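Local coordinates for protein putative hexose oxidase (Nonomuraea sp. ATCC 39727, PDB 5AWV) that binds FAD covalently and probably oxidises the sugar-bearing glycopeptide teicoplanin as a hexose oxidase of the oxygen-dependent FAD-linked oxidoreductase family, at residues A[184-196]-A[506-518]. Sequence-based numbering, arbitrary orientation.
Sequences VVVVNKQGKARVI and KAAYDPRNHFHHA
A beta hairpin of the FAD-binding domain packs here against the end of the C-terminal helix 499-509 and the loop that follows it. The hairpin joins strands 179-187 and 193-199 through a type I turn, Asn-188 to Gly-191. Arg-512 reaches over this turn. Arg-512 NH1 donates to Lys-189 O at 2.9 Å, with the acceptor in the guanidinium plane. A bend at chi3 (71°) turns the guanidinium of Arg-512 so that Gly-191 CA lies over one face, offset toward the rim, 3.6 Å above the plane. Next to Arg-512 in sequence, Pro-511 packs its CG 3.6 Å from Lys-189 N.

The methyls of Val-187 split between two partners. CG1 meets the aliphatic CD of Arg-512, and Val-187 CG2 lies 3.9 Å from Phe-515 CE2. Ile-196 CD1 touches the edge of the Tyr-509 ring, 3.6 Å from CE2.

Two waters join the backbones. One accepts from Val-187 N and donates to Tyr-509 O. The other accepts from Arg-512 N and donates to Val-187 O and Asp-510 OD1. Asp-510 also shapes its own loop. OD1 accepts from His-514 N, while Asp-510 OD2 takes Phe-515 N and, from the opposite face of the carboxylate, Lys-506 NZ in a salt bridge of 2.7 Å.

Tyr-509 OH bonds to Asp-208 and His-206, and Leu-209 of helix 207-212 touches both Tyr-509 and Ile-196. Helix 67-80 packs on Val-187 and Arg-512 through Val-74 and Val-78. Phe-515 leans on Val-84 of strand 84-87, and the chain then runs on to His-517 in the FAD pocket.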
# COMPACT_ATOMS: atom_id res chain seq x y z
N VAL A 184 -12.33 9.31 -9.70
CA VAL A 184 -11.83 10.21 -8.68
C VAL A 184 -12.84 11.33 -8.47
O VAL A 184 -13.39 11.88 -9.46
CB VAL A 184 -10.53 10.88 -9.15
CG1 VAL A 184 -9.83 11.56 -7.98
CG2 VAL A 184 -9.62 9.83 -9.79
N VAL A 185 -13.02 11.70 -7.20
CA VAL A 185 -13.80 12.86 -6.82
C VAL A 185 -12.79 14.02 -6.60
O VAL A 185 -11.92 13.94 -5.74
CB VAL A 185 -14.65 12.61 -5.60
CG1 VAL A 185 -15.28 13.86 -5.06
CG2 VAL A 185 -15.70 11.55 -5.89
N VAL A 186 -12.88 15.02 -7.45
CA VAL A 186 -12.03 16.19 -7.42
C VAL A 186 -12.83 17.46 -7.10
O VAL A 186 -14.05 17.46 -7.25
CB VAL A 186 -11.33 16.40 -8.80
CG1 VAL A 186 -10.43 15.21 -9.11
CG2 VAL A 186 -12.34 16.64 -9.94
N VAL A 187 -12.13 18.53 -6.74
CA VAL A 187 -12.76 19.79 -6.35
C VAL A 187 -12.30 20.86 -7.32
O VAL A 187 -11.09 21.09 -7.43
CB VAL A 187 -12.34 20.21 -4.97
CG1 VAL A 187 -12.83 21.59 -4.64
CG2 VAL A 187 -12.88 19.24 -3.92
N ASN A 188 -13.25 21.54 -7.99
CA ASN A 188 -12.84 22.57 -9.00
C ASN A 188 -12.53 23.92 -8.36
O ASN A 188 -12.63 24.08 -7.16
CB ASN A 188 -13.89 22.69 -10.16
CG ASN A 188 -15.23 23.21 -9.69
OD1 ASN A 188 -15.41 23.72 -8.61
ND2 ASN A 188 -16.18 23.00 -10.50
N LYS A 189 -12.16 24.91 -9.17
CA LYS A 189 -11.82 26.23 -8.58
C LYS A 189 -12.99 26.87 -7.87
O LYS A 189 -12.80 27.51 -6.86
CB LYS A 189 -11.22 27.21 -9.61
CG LYS A 189 -10.34 28.23 -8.84
CD LYS A 189 -10.00 29.56 -9.54
CE LYS A 189 -8.50 29.82 -9.69
NZ LYS A 189 -7.96 28.96 -10.79
N GLN A 190 -14.23 26.61 -8.31
CA GLN A 190 -15.40 27.16 -7.58
C GLN A 190 -15.76 26.38 -6.33
O GLN A 190 -16.68 26.76 -5.63
CB GLN A 190 -16.66 27.25 -8.47
CG GLN A 190 -16.50 28.15 -9.70
CD GLN A 190 -15.58 27.55 -10.74
OE1 GLN A 190 -15.46 26.32 -10.85
NE2 GLN A 190 -14.87 28.39 -11.48
N GLY A 191 -15.06 25.29 -6.03
CA GLY A 191 -15.28 24.60 -4.75
C GLY A 191 -16.30 23.49 -4.82
O GLY A 191 -16.71 23.01 -3.78
N LYS A 192 -16.67 23.07 -6.02
CA LYS A 192 -17.62 22.00 -6.23
C LYS A 192 -16.89 20.67 -6.45
O LYS A 192 -15.95 20.57 -7.25
CB LYS A 192 -18.38 22.14 -7.58
CG LYS A 192 -19.20 23.40 -7.79
CD LYS A 192 -20.08 23.71 -6.58
CE LYS A 192 -21.23 24.64 -7.00
NZ LYS A 192 -20.70 25.98 -7.45
N ALA A 193 -17.46 19.61 -5.89
CA ALA A 193 -16.98 18.27 -6.11
C ALA A 193 -17.51 17.70 -7.39
O ALA A 193 -18.70 17.83 -7.65
CB ALA A 193 -17.35 17.45 -4.88
N ARG A 194 -16.66 17.12 -8.23
CA ARG A 194 -17.01 16.49 -9.45
C ARG A 194 -16.41 15.07 -9.51
O ARG A 194 -15.33 14.86 -8.94
CB ARG A 194 -16.41 17.29 -10.64
CG ARG A 194 -17.40 18.24 -11.29
CD ARG A 194 -17.31 19.64 -10.73
NE ARG A 194 -18.36 20.52 -11.30
CZ ARG A 194 -19.65 20.51 -10.96
NH1 ARG A 194 -20.16 19.66 -10.05
NH2 ARG A 194 -20.46 21.37 -11.56
N VAL A 195 -17.00 14.20 -10.32
CA VAL A 195 -16.53 12.86 -10.49
C VAL A 195 -15.98 12.72 -11.88
O VAL A 195 -16.63 13.11 -12.86
CB VAL A 195 -17.68 11.88 -10.32
CG1 VAL A 195 -17.23 10.43 -10.56
CG2 VAL A 195 -18.28 12.07 -8.94
N ILE A 196 -14.78 12.14 -12.00
CA ILE A 196 -14.14 11.91 -13.24
C ILE A 196 -13.72 10.45 -13.36
O ILE A 196 -13.06 9.92 -12.47
CB ILE A 196 -12.90 12.83 -13.38
CG1 ILE A 196 -13.35 14.28 -13.39
CG2 ILE A 196 -12.11 12.45 -14.62
CD1 ILE A 196 -12.28 15.27 -13.68
N LYS A 506 -1.86 18.44 -10.68
CA LYS A 506 -2.29 18.97 -9.43
C LYS A 506 -3.00 20.37 -9.65
O LYS A 506 -4.10 20.56 -9.15
CB LYS A 506 -1.07 19.13 -8.52
CG LYS A 506 -1.30 19.86 -7.23
CD LYS A 506 -2.25 19.08 -6.30
CE LYS A 506 -2.47 19.86 -5.00
NZ LYS A 506 -3.21 19.08 -3.95
N ALA A 507 -2.35 21.29 -10.38
CA ALA A 507 -2.92 22.57 -10.74
C ALA A 507 -4.25 22.40 -11.52
O ALA A 507 -5.21 23.16 -11.26
CB ALA A 507 -1.95 23.38 -11.58
N ALA A 508 -4.34 21.43 -12.43
CA ALA A 508 -5.55 21.25 -13.23
C ALA A 508 -6.74 20.63 -12.47
O ALA A 508 -7.89 21.04 -12.69
CB ALA A 508 -5.27 20.45 -14.50
N TYR A 509 -6.49 19.69 -11.55
CA TYR A 509 -7.56 19.00 -10.88
C TYR A 509 -7.74 19.32 -9.45
O TYR A 509 -8.83 19.09 -8.94
CB TYR A 509 -7.42 17.51 -11.06
CG TYR A 509 -7.52 17.05 -12.51
CD1 TYR A 509 -6.40 16.95 -13.34
CD2 TYR A 509 -8.74 16.69 -13.03
CE1 TYR A 509 -6.53 16.54 -14.62
CE2 TYR A 509 -8.89 16.24 -14.32
CZ TYR A 509 -7.82 16.17 -15.12
OH TYR A 509 -7.94 15.71 -16.39
N ASP A 510 -6.78 19.91 -8.77
CA ASP A 510 -7.00 20.38 -7.37
C ASP A 510 -6.46 21.83 -7.23
O ASP A 510 -5.55 22.13 -6.39
CB ASP A 510 -6.34 19.45 -6.29
CG ASP A 510 -6.61 19.88 -4.89
OD1 ASP A 510 -7.61 20.59 -4.62
OD2 ASP A 510 -5.85 19.54 -3.94
N PRO A 511 -7.02 22.76 -8.03
CA PRO A 511 -6.50 24.15 -8.02
C PRO A 511 -6.59 24.82 -6.68
O PRO A 511 -5.78 25.66 -6.40
CB PRO A 511 -7.33 24.85 -9.11
CG PRO A 511 -8.63 24.08 -9.11
CD PRO A 511 -8.16 22.64 -8.97
N ARG A 512 -7.46 24.40 -5.80
CA ARG A 512 -7.50 24.99 -4.48
C ARG A 512 -6.59 24.35 -3.45
O ARG A 512 -6.53 24.84 -2.29
CB ARG A 512 -8.92 25.02 -3.89
CG ARG A 512 -9.90 25.78 -4.76
CD ARG A 512 -11.32 25.28 -4.57
NE ARG A 512 -11.77 25.71 -3.27
CZ ARG A 512 -12.52 26.78 -3.01
NH1 ARG A 512 -12.98 27.58 -3.96
NH2 ARG A 512 -12.82 27.02 -1.76
N ASN A 513 -5.87 23.31 -3.82
CA ASN A 513 -5.03 22.63 -2.87
C ASN A 513 -5.82 22.16 -1.64
O ASN A 513 -5.43 22.31 -0.49
CB ASN A 513 -3.82 23.50 -2.49
CG ASN A 513 -2.70 22.69 -1.82
OD1 ASN A 513 -2.01 23.16 -0.91
ND2 ASN A 513 -2.59 21.49 -2.22
N HIS A 514 -6.98 21.59 -1.90
CA HIS A 514 -7.79 21.07 -0.78
C HIS A 514 -7.26 19.71 -0.32
O HIS A 514 -7.52 19.35 0.81
CB HIS A 514 -9.22 20.95 -1.21
CG HIS A 514 -10.16 20.67 -0.10
ND1 HIS A 514 -10.38 21.56 0.93
CD2 HIS A 514 -10.92 19.58 0.15
CE1 HIS A 514 -11.24 21.02 1.78
NE2 HIS A 514 -11.58 19.83 1.34
N PHE A 515 -6.56 18.99 -1.19
CA PHE A 515 -5.94 17.69 -0.81
C PHE A 515 -4.46 17.90 -0.58
O PHE A 515 -3.74 18.16 -1.51
CB PHE A 515 -6.25 16.66 -1.86
CG PHE A 515 -7.70 16.44 -2.00
CD1 PHE A 515 -8.35 15.61 -1.09
CD2 PHE A 515 -8.47 17.14 -2.94
CE1 PHE A 515 -9.71 15.44 -1.13
CE2 PHE A 515 -9.86 16.95 -2.98
CZ PHE A 515 -10.46 16.07 -2.09
N HIS A 516 -4.05 17.89 0.68
CA HIS A 516 -2.69 18.16 1.03
C HIS A 516 -2.23 17.50 2.35
O HIS A 516 -3.03 17.14 3.17
CB HIS A 516 -2.41 19.73 1.04
CG HIS A 516 -3.06 20.45 2.17
ND1 HIS A 516 -2.43 20.67 3.36
CD2 HIS A 516 -4.31 20.97 2.30
CE1 HIS A 516 -3.27 21.29 4.20
NE2 HIS A 516 -4.42 21.46 3.57
N HIS A 517 -0.91 17.40 2.49
CA HIS A 517 -0.20 16.81 3.62
C HIS A 517 1.27 17.09 3.49
O HIS A 517 1.67 17.74 2.53
CB HIS A 517 -0.53 15.31 3.74
CG HIS A 517 -0.27 14.50 2.50
ND1 HIS A 517 0.99 14.30 2.00
CD2 HIS A 517 -1.12 13.85 1.67
CE1 HIS A 517 0.92 13.51 0.94
NE2 HIS A 517 -0.35 13.22 0.71
N ALA A 518 2.12 16.60 4.41
CA ALA A 518 3.59 16.92 4.44
C ALA A 518 4.50 16.82 3.16
O ALA A 518 5.45 17.59 3.00
CB ALA A 518 4.26 16.26 5.65
O HOH W 1 -9.30 22.33 -5.77
O HOH W 2 -9.23 17.94 -6.46